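Local coordinates for protein putative pyruvate dehydrogenase (PDB 3IC3) that is of unknown biochemical function, possibly a pyruvate dehydrogenase, and belongs to a family of uncharacterised proteins, at residues H59-Y64 and D73-R78. Numbering follows the deposited sequence.
Sequences HAARSY and DEALER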
loop_
_atom_site.group_PDB
_atom_site.type_symbol
_atom_site.label_atom_id
_atom_site.label_comp_id
_atom_site.label_asym_id
_atom_site.label_seq_id
_atom_site.Cartn_x
_atom_site.Cartn_y
_atom_site.Cartn_z
ATOM N N HIS A 59 3.433 8.799 -6.558
ATOM C CA HIS A 59 2.166 9.471 -6.376
ATOM C C HIS A 59 2.212 10.384 -5.149
ATOM O O HIS A 59 1.811 11.549 -5.233
ATOM C CB HIS A 59 1.015 8.491 -6.243
ATOM C CG HIS A 59 -0.256 9.156 -5.848
ATOM N ND1 HIS A 59 -1.078 9.778 -6.764
ATOM C CD2 HIS A 59 -0.803 9.375 -4.634
ATOM C CE1 HIS A 59 -2.107 10.307 -6.127
ATOM N NE2 HIS A 59 -1.958 10.083 -4.834
ATOM N N ALA A 60 2.728 9.876 -4.028
ATOM C CA ALA A 60 2.844 10.667 -2.812
ATOM C C ALA A 60 3.720 11.900 -3.004
ATOM O O ALA A 60 3.406 12.977 -2.500
ATOM C CB ALA A 60 3.419 9.826 -1.655
ATOM N N ALA A 61 4.830 11.727 -3.699
ATOM C CA ALA A 61 5.771 12.835 -3.940
ATOM C C ALA A 61 5.105 13.938 -4.760
ATOM O O ALA A 61 5.258 15.136 -4.463
ATOM C CB ALA A 61 6.994 12.319 -4.643
ATOM N N ARG A 62 4.361 13.534 -5.786
ATOM C CA ARG A 62 3.636 14.488 -6.634
ATOM C C ARG A 62 2.649 15.306 -5.807
ATOM O O ARG A 62 2.591 16.543 -5.915
ATOM C CB ARG A 62 2.873 13.762 -7.755
ATOM C CG ARG A 62 3.734 13.359 -8.927
ATOM C CD ARG A 62 2.950 12.503 -9.938
ATOM N NE ARG A 62 1.692 13.102 -10.398
ATOM C CZ ARG A 62 1.538 13.867 -11.479
ATOM N NH1 ARG A 62 0.325 14.318 -11.783
ATOM N NH2 ARG A 62 2.567 14.197 -12.262
ATOM N N SER A 63 1.870 14.611 -4.989
ATOM C CA SER A 63 0.900 15.263 -4.122
ATOM C C SER A 63 1.543 16.128 -3.060
ATOM O O SER A 63 1.032 17.193 -2.737
ATOM C CB SER A 63 0.007 14.238 -3.449
ATOM O OG SER A 63 -0.611 13.441 -4.429
ATOM N N TYR A 64 2.662 15.673 -2.512
ATOM C CA TYR A 64 3.392 16.438 -1.508
ATOM C C TYR A 64 3.935 17.735 -2.116
ATOM O O TYR A 64 3.890 18.800 -1.485
ATOM C CB TYR A 64 4.549 15.591 -0.973
ATOM C CG TYR A 64 5.250 16.070 0.272
ATOM C CD1 TYR A 64 4.744 17.103 1.070
ATOM C CD2 TYR A 64 6.409 15.435 0.690
ATOM C CE1 TYR A 64 5.408 17.506 2.227
ATOM C CE2 TYR A 64 7.068 15.823 1.835
ATOM C CZ TYR A 64 6.567 16.848 2.601
ATOM O OH TYR A 64 7.245 17.202 3.735
ATOM N N ASP A 73 11.116 16.155 -6.935
ATOM C CA ASP A 73 12.357 15.461 -6.553
ATOM C C ASP A 73 12.648 15.572 -5.068
ATOM O O ASP A 73 13.024 14.580 -4.442
ATOM C CB ASP A 73 13.573 16.046 -7.274
ATOM C CG ASP A 73 13.642 15.658 -8.723
ATOM O OD1 ASP A 73 12.946 14.706 -9.123
ATOM O OD2 ASP A 73 14.401 16.328 -9.453
ATOM N N GLU A 74 12.555 16.793 -4.536
ATOM C CA GLU A 74 12.766 17.044 -3.108
ATOM C C GLU A 74 11.709 16.322 -2.267
ATOM O O GLU A 74 12.016 15.752 -1.212
ATOM C CB GLU A 74 12.711 18.537 -2.803
ATOM C CG GLU A 74 13.881 19.315 -3.387
ATOM C CD GLU A 74 13.659 20.819 -3.367
ATOM O OE1 GLU A 74 12.517 21.284 -3.149
ATOM O OE2 GLU A 74 14.645 21.531 -3.589
ATOM N N ALA A 75 10.456 16.374 -2.705
ATOM C CA ALA A 75 9.384 15.663 -1.992
ATOM C C ALA A 75 9.650 14.153 -1.945
ATOM O O ALA A 75 9.461 13.512 -0.905
ATOM C CB ALA A 75 8.034 15.933 -2.642
ATOM N N LEU A 76 10.087 13.588 -3.065
ATOM C CA LEU A 76 10.370 12.167 -3.090
ATOM C C LEU A 76 11.533 11.842 -2.151
ATOM O O LEU A 76 11.456 10.881 -1.411
ATOM C CB LEU A 76 10.711 11.688 -4.483
ATOM C CG LEU A 76 10.902 10.185 -4.637
ATOM C CD1 LEU A 76 9.620 9.401 -4.296
ATOM C CD2 LEU A 76 11.341 9.960 -6.090
ATOM N N GLU A 77 12.587 12.657 -2.169
ATOM C CA GLU A 77 13.696 12.445 -1.222
ATOM C C GLU A 77 13.230 12.427 0.239
ATOM O O GLU A 77 13.642 11.563 1.026
ATOM C CB GLU A 77 14.790 13.517 -1.418
ATOM C CG GLU A 77 15.818 13.598 -0.284
ATOM C CD GLU A 77 16.727 12.372 -0.158
ATOM O OE1 GLU A 77 16.767 11.558 -1.110
ATOM O OE2 GLU A 77 17.444 12.242 0.893
ATOM N N ARG A 78 12.380 13.381 0.597
ATOM C CA ARG A 78 11.838 13.491 1.935
ATOM C C ARG A 78 11.023 12.257 2.326
ATOM O O ARG A 78 11.170 11.716 3.429
ATOM C CB ARG A 78 10.954 14.740 2.060
ATOM C CG ARG A 78 11.665 16.068 2.022
ATOM C CD ARG A 78 12.575 16.298 3.218
ATOM N NE ARG A 78 12.160 15.599 4.432
ATOM C CZ ARG A 78 11.410 16.106 5.414
ATOM N NH1 ARG A 78 10.906 17.358 5.376
ATOM N NH2 ARG A 78 11.148 15.329 6.448
#
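Arg78 NH1 lies 4.0 Å from Tyr64 OH across the contact and is hydrogen-bonded to the hydroxyl of Tyr70, whose ring also packs edge-to-face with Tyr64. At the crossing of segments 59-64 and 73-78, the methyls of Ala61 and Ala75 and the backbone of Leu76 meet. Ala61 O is 3.4 Å from Ala75 CB, the shortest approach between the two segments. Ala61 CB packs against the backbone of the second helix, 3.7 Å from Leu76 N. Leu76 CB lies alongside this methyl, 3.8 Å from Ala61 CB. The CG of Leu76 is anti to the backbone N, and this carries CD1 to the same methyl. Ala57 and Arg58, about a turn before Ala61 on helix 46-66, also touch Leu76. Two consecutive helices, 46-66 and 72-87, are joined here by a short connection and pack at an oblique angle. The segment axes approach to 8.0 Å, at 123° between their N-to-C directions. Alanines at the crossing let the backbones come close, and the CA atoms of Ala61 and Leu76 are 4.7 Å apart. Tyr64 extends the packing along the second helix. Phe43 and Pro46 of the second subunit contact Tyr64 as well, so this residue joins the helix pair to the subunit interface. Were Tyr64 replaced by an alanine, the Ala75 methyl and Arg78 CB would probably lose their aromatic neighbour, and Tyr70 of the same chain and Phe43 of the second subunit their ring partner. With CG anti to the backbone N (chi1 -167°), the ring runs past Ala75 toward Arg78, and Tyr64 CD2 sits 3.7 Å from Ala75 CB. Farther out, Arg78 CB meets the ring at its edge, 4.0 Å from Tyr64 CE2. The Arg78 guanidinium plane is turned 65° from the ring.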